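Local coordinates for protein peptidyl tryptophan dihydroxylase (Pseudomonas putida, PDB 7CTQ) that dihydroxylates a peptidyl tryptophan as an FAD-dependent monooxygenase, a step essential for biogenesis of the tryptophylquinone cofactor, probably that of quinohemoprotein amine dehydrogenase, at residues 184-189 with 220-225; 100-103 with 108-111. One frame throughout, in Å; residues are numbered along the deposited sequence.

Interaction 1 of 2, residues 184-189 with 220-225; sequences AWMARL and ADSALV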
loop_
_atom_site.group_PDB
_atom_site.type_symbol
_atom_site.label_atom_id
_atom_site.label_comp_id
_atom_site.label_asym_id
_atom_site.label_seq_id
_atom_site.Cartn_x
_atom_site.Cartn_y
_atom_site.Cartn_z
ATOM N N ALA A 184 8.239 1.016 18.775
ATOM C CA ALA A 184 8.966 -0.188 18.407
ATOM C C ALA A 184 7.999 -1.334 18.146
ATOM O O ALA A 184 6.960 -1.453 18.800
ATOM C CB ALA A 184 9.981 -0.586 19.502
ATOM N N TRP A 185 8.355 -2.165 17.175
ATOM C CA TRP A 185 7.678 -3.419 16.894
ATOM C C TRP A 185 8.690 -4.547 17.039
ATOM O O TRP A 185 9.824 -4.431 16.560
ATOM C CB TRP A 185 7.100 -3.414 15.483
ATOM C CG TRP A 185 6.874 -4.762 14.890
ATOM C CD1 TRP A 185 7.622 -5.373 13.922
ATOM C CD2 TRP A 185 5.808 -5.664 15.204
ATOM N NE1 TRP A 185 7.090 -6.602 13.619
ATOM C CE2 TRP A 185 5.974 -6.803 14.388
ATOM C CE3 TRP A 185 4.728 -5.617 16.094
ATOM C CZ2 TRP A 185 5.101 -7.890 14.437
ATOM C CZ3 TRP A 185 3.864 -6.696 16.146
ATOM C CH2 TRP A 185 4.052 -7.816 15.317
ATOM N N MET A 186 8.283 -5.642 17.682
ATOM C CA MET A 186 9.193 -6.764 17.886
ATOM C C MET A 186 8.453 -8.090 17.754
ATOM O O MET A 186 7.262 -8.191 18.065
ATOM C CB MET A 186 9.884 -6.690 19.257
ATOM C CG MET A 186 8.916 -6.728 20.416
ATOM S SD MET A 186 9.682 -6.217 21.954
ATOM C CE MET A 186 9.341 -4.453 21.965
ATOM N N ALA A 187 9.183 -9.113 17.304
ATOM C CA ALA A 187 8.589 -10.422 17.080
ATOM C C ALA A 187 9.614 -11.521 17.326
ATOM O O ALA A 187 10.816 -11.341 17.114
ATOM C CB ALA A 187 8.032 -10.548 15.661
ATOM N N ARG A 188 9.113 -12.677 17.749
ATOM C CA ARG A 188 9.933 -13.863 17.952
ATOM C C ARG A 188 9.214 -15.038 17.309
ATOM O O ARG A 188 8.111 -15.396 17.733
ATOM C CB ARG A 188 10.170 -14.108 19.442
ATOM C CG ARG A 188 11.076 -15.268 19.756
ATOM C CD ARG A 188 10.941 -15.637 21.210
ATOM N NE ARG A 188 11.931 -16.633 21.595
ATOM C CZ ARG A 188 12.024 -17.151 22.813
ATOM N NH1 ARG A 188 11.177 -16.759 23.760
ATOM N NH2 ARG A 188 12.960 -18.056 23.084
ATOM N N LEU A 189 9.816 -15.613 16.272
ATOM C CA LEU A 189 9.175 -16.700 15.555
ATOM C C LEU A 189 9.315 -18.005 16.337
ATOM O O LEU A 189 10.071 -18.105 17.312
ATOM C CB LEU A 189 9.769 -16.846 14.157
ATOM C CG LEU A 189 9.543 -15.682 13.193
ATOM C CD1 LEU A 189 10.475 -15.809 12.002
ATOM C CD2 LEU A 189 8.104 -15.663 12.737
ATOM N N ALA A 220 18.181 -2.694 25.276
ATOM C CA ALA A 220 18.506 -2.927 26.680
ATOM C C ALA A 220 17.609 -2.139 27.624
ATOM O O ALA A 220 17.472 -2.513 28.792
ATOM C CB ALA A 220 19.969 -2.570 26.945
ATOM N N ASP A 221 16.997 -1.060 27.152
ATOM C CA ASP A 221 16.181 -0.224 28.011
ATOM C C ASP A 221 14.726 -0.665 28.059
ATOM O O ASP A 221 13.938 -0.066 28.797
ATOM C CB ASP A 221 16.267 1.240 27.554
ATOM C CG ASP A 221 17.639 1.868 27.821
ATOM O OD1 ASP A 221 18.528 1.188 28.398
ATOM O OD2 ASP A 221 17.830 3.049 27.440
ATOM N N SER A 222 14.349 -1.702 27.323
ATOM C CA SER A 222 12.946 -2.072 27.168
ATOM C C SER A 222 12.616 -3.299 28.009
ATOM O O SER A 222 13.165 -4.382 27.770
ATOM C CB SER A 222 12.614 -2.341 25.700
ATOM O OG SER A 222 11.312 -2.895 25.585
ATOM N N ALA A 223 11.698 -3.136 28.974
ATOM C CA ALA A 223 11.227 -4.284 29.752
ATOM C C ALA A 223 10.484 -5.284 28.876
ATOM O O ALA A 223 10.493 -6.489 29.157
ATOM C CB ALA A 223 10.329 -3.820 30.902
ATOM N N LEU A 224 9.847 -4.802 27.808
ATOM C CA LEU A 224 9.188 -5.692 26.861
ATOM C C LEU A 224 10.196 -6.591 26.157
ATOM O O LEU A 224 9.965 -7.797 26.016
ATOM C CB LEU A 224 8.401 -4.862 25.843
ATOM C CG LEU A 224 7.025 -5.335 25.391
ATOM C CD1 LEU A 224 6.271 -6.032 26.521
ATOM C CD2 LEU A 224 6.245 -4.132 24.900
ATOM N N VAL A 225 11.318 -6.023 25.705
ATOM C CA VAL A 225 12.371 -6.833 25.090
ATOM C C VAL A 225 12.837 -7.925 26.054
ATOM O O VAL A 225 13.029 -9.086 25.663
ATOM C CB VAL A 225 13.541 -5.931 24.638
ATOM C CG1 VAL A 225 14.771 -6.757 24.330
ATOM C CG2 VAL A 225 13.150 -5.107 23.413
#

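Interaction 2 of 2, residues 100-103 with 108-111; sequences DDLQ and SVVE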
loop_
_atom_site.group_PDB
_atom_site.type_symbol
_atom_site.label_atom_id
_atom_site.label_comp_id
_atom_site.label_asym_id
_atom_site.label_seq_id
_atom_site.Cartn_x
_atom_site.Cartn_y
_atom_site.Cartn_z
ATOM N N ASP A 100 5.662 -19.284 -6.735
ATOM C CA ASP A 100 4.859 -20.464 -7.058
ATOM C C ASP A 100 3.495 -20.062 -7.597
ATOM O O ASP A 100 3.024 -20.605 -8.605
ATOM C CB ASP A 100 4.689 -21.358 -5.823
ATOM C CG ASP A 100 6.009 -21.767 -5.200
ATOM O OD1 ASP A 100 7.065 -21.504 -5.822
ATOM O OD2 ASP A 100 5.996 -22.333 -4.081
ATOM N N ASP A 101 2.840 -19.111 -6.927
ATOM C CA ASP A 101 1.528 -18.659 -7.373
ATOM C C ASP A 101 1.598 -18.015 -8.748
ATOM O O ASP A 101 0.649 -18.118 -9.532
ATOM C CB ASP A 101 0.937 -17.687 -6.357
ATOM C CG ASP A 101 0.913 -18.260 -4.956
ATOM O OD1 ASP A 101 1.961 -18.783 -4.514
ATOM O OD2 ASP A 101 -0.153 -18.195 -4.300
ATOM N N LEU A 102 2.712 -17.356 -9.062
ATOM C CA LEU A 102 2.864 -16.768 -10.387
ATOM C C LEU A 102 2.995 -17.853 -11.455
ATOM O O LEU A 102 2.275 -17.838 -12.464
ATOM C CB LEU A 102 4.063 -15.820 -10.397
ATOM C CG LEU A 102 3.865 -14.542 -9.566
ATOM C CD1 LEU A 102 5.199 -13.877 -9.227
ATOM C CD2 LEU A 102 2.935 -13.558 -10.283
ATOM N N GLN A 103 3.897 -18.817 -11.240
ATOM C CA GLN A 103 4.047 -19.905 -12.202
ATOM C C GLN A 103 2.759 -20.707 -12.318
ATOM O O GLN A 103 2.384 -21.139 -13.414
ATOM C CB GLN A 103 5.222 -20.800 -11.815
ATOM C CG GLN A 103 6.523 -20.405 -12.506
ATOM C CD GLN A 103 7.743 -21.148 -11.981
ATOM O OE1 GLN A 103 7.864 -21.404 -10.782
ATOM N NE2 GLN A 103 8.659 -21.494 -12.883
ATOM N N SER A 108 5.865 -16.253 -16.355
ATOM C CA SER A 108 7.301 -16.505 -16.344
ATOM C C SER A 108 7.947 -15.723 -15.209
ATOM O O SER A 108 7.675 -14.533 -15.034
ATOM C CB SER A 108 7.931 -16.098 -17.678
ATOM O OG SER A 108 7.068 -16.369 -18.772
ATOM N N VAL A 109 8.799 -16.386 -14.434
ATOM C CA VAL A 109 9.495 -15.759 -13.306
ATOM C C VAL A 109 10.988 -15.878 -13.581
ATOM O O VAL A 109 11.623 -16.882 -13.247
ATOM C CB VAL A 109 9.128 -16.385 -11.959
ATOM C CG1 VAL A 109 9.690 -15.552 -10.812
ATOM C CG2 VAL A 109 7.627 -16.506 -11.839
ATOM N N VAL A 110 11.558 -14.837 -14.184
ATOM C CA VAL A 110 12.984 -14.770 -14.485
ATOM C C VAL A 110 13.675 -14.188 -13.257
ATOM O O VAL A 110 13.586 -12.990 -12.994
ATOM C CB VAL A 110 13.258 -13.925 -15.732
ATOM C CG1 VAL A 110 14.752 -13.704 -15.919
ATOM C CG2 VAL A 110 12.618 -14.558 -16.966
ATOM N N GLU A 111 14.360 -15.039 -12.494
ATOM C CA GLU A 111 15.129 -14.539 -11.364
ATOM C C GLU A 111 16.271 -13.667 -11.875
ATOM O O GLU A 111 16.779 -13.859 -12.983
ATOM C CB GLU A 111 15.655 -15.693 -10.500
ATOM C CG GLU A 111 15.964 -15.305 -9.042
ATOM C CD GLU A 111 17.309 -14.614 -8.848
ATOM O OE1 GLU A 111 17.592 -14.195 -7.705
ATOM O OE2 GLU A 111 18.100 -14.530 -9.812
#

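Interaction 1 of 2, residues 184-189 with 220-225
Met-186 reaches off its strand with its thioether end and lays it against the first turn of helix 223-228. Two of its atoms do the touching: SD meets Val-225 CG2 at 3.9 Å, and CE comes to 4.0 Å from Leu-224 CB. The chain leaves the backbone with CG between N and the carbonyl carbon (chi1 61°), runs straight on, then bends at chi3 (92°), which turns the terminal methyl toward the helix start. Phe-229 and Glu-177 also touch this side chain, and Leu-224 spreads over Gln-73 and His-75. The strand, 182-188, is an antiparallel strand hydrogen-bonded between 173-179 and 193-201 in the large mixed sheet of this tryptophan halogenase-like flavoprotein, and the short helix packs on one face of it. The bound FAD is about 11 Å from the Met-186 side chain, beyond direct contact. Toward Ser-222 the contact slackens: CE stands 4.4 Å from OG, a margin rather than a tight fit. Ser-222 is the N-cap, its OG accepting from Val-225 N at 3.1 Å along a nearly straight path (165°), and the same oxygen is hydrogen-bonded to Glu-177 of the neighbouring strand, so the buried hydroxyl is satisfied and the helix start is tied to the sheet. An alanine in place of Met-186 would remove SD and CE, and would probably leave Val-225 CG2 and Leu-224 CB without their cover from this strand. Around the cap the chain comes to the protein surface, at Asp-221 just before it and Ala-223 just after.

Interaction 2 of 2, residues 100-103 with 108-111
Val-109 sets one methyl, CG2, against two neighbouring side chains of helix 91-104, Leu-102 and Gln-103. The helix runs into strand 108-119 through a short connection, an alpha-beta unit of the dinucleotide-binding, Rossmann-like part of the protein; the strand lies parallel to 31-35, and Ser-108 and Val-110 bond to its backbone. The end of the helix and the start of the strand stay close, Gln-103 CA and Ser-108 CA being 6.3 Å apart. In Val-109, CG1 is anti to the backbone N (chi1 -170°), which leaves CG2 beside N and directed at the helix. There it lies 3.9 Å from Leu-102 CB and 4.1 Å from Gln-103 CG. Both contacts are apolar, and the methyl sits at the corner of a near right angle between them. The two partners differ in how they offer their carbons. Leu-102 presents the root of its side chain: CG is anti to the carbonyl carbon (chi1 -69°), and the branch beyond continues past the methyl, CD1 being a looser 4.4 Å from Val-109 CG2. The same leucine packs on Ala-18, Ala-21 and Ile-22 of helix 15-27, so it is a buried link between two helices and the strand, with FAD about 9 Å from its side chain. Gln-103 lies at the exposed border. Its first torsion departs from the usual staggered value, yet beyond CG the chain is extended, and it passes Val-109 at about a right angle. Aliphatic carbon thus makes its contact, and the amide lies farther off, Gln-103 CD being 4.6 Å and OE1 5.0 Å from Val-109 CG2.

Both contacts pack a helix on a sheet through apolar side chains, but on different sheets: interaction 1 on the large mixed sheet, interaction 2 on the Rossmann-like one. Their centres lie 36 Å apart, with nearest atoms about 18 Å from each other, and they share no helix or strand. Interaction 1 is buried and joins parts distant in sequence, a thioether meeting a helix start whose cap adds a polar bond. Interaction 2 is local, joining a helix to the strand that follows it, and grades from the buried Leu-102 to the exposed Gln-103, with methyl and methylene carbons alone in touch. Neither the Met-186 nor the Leu-102 side chain touches FAD.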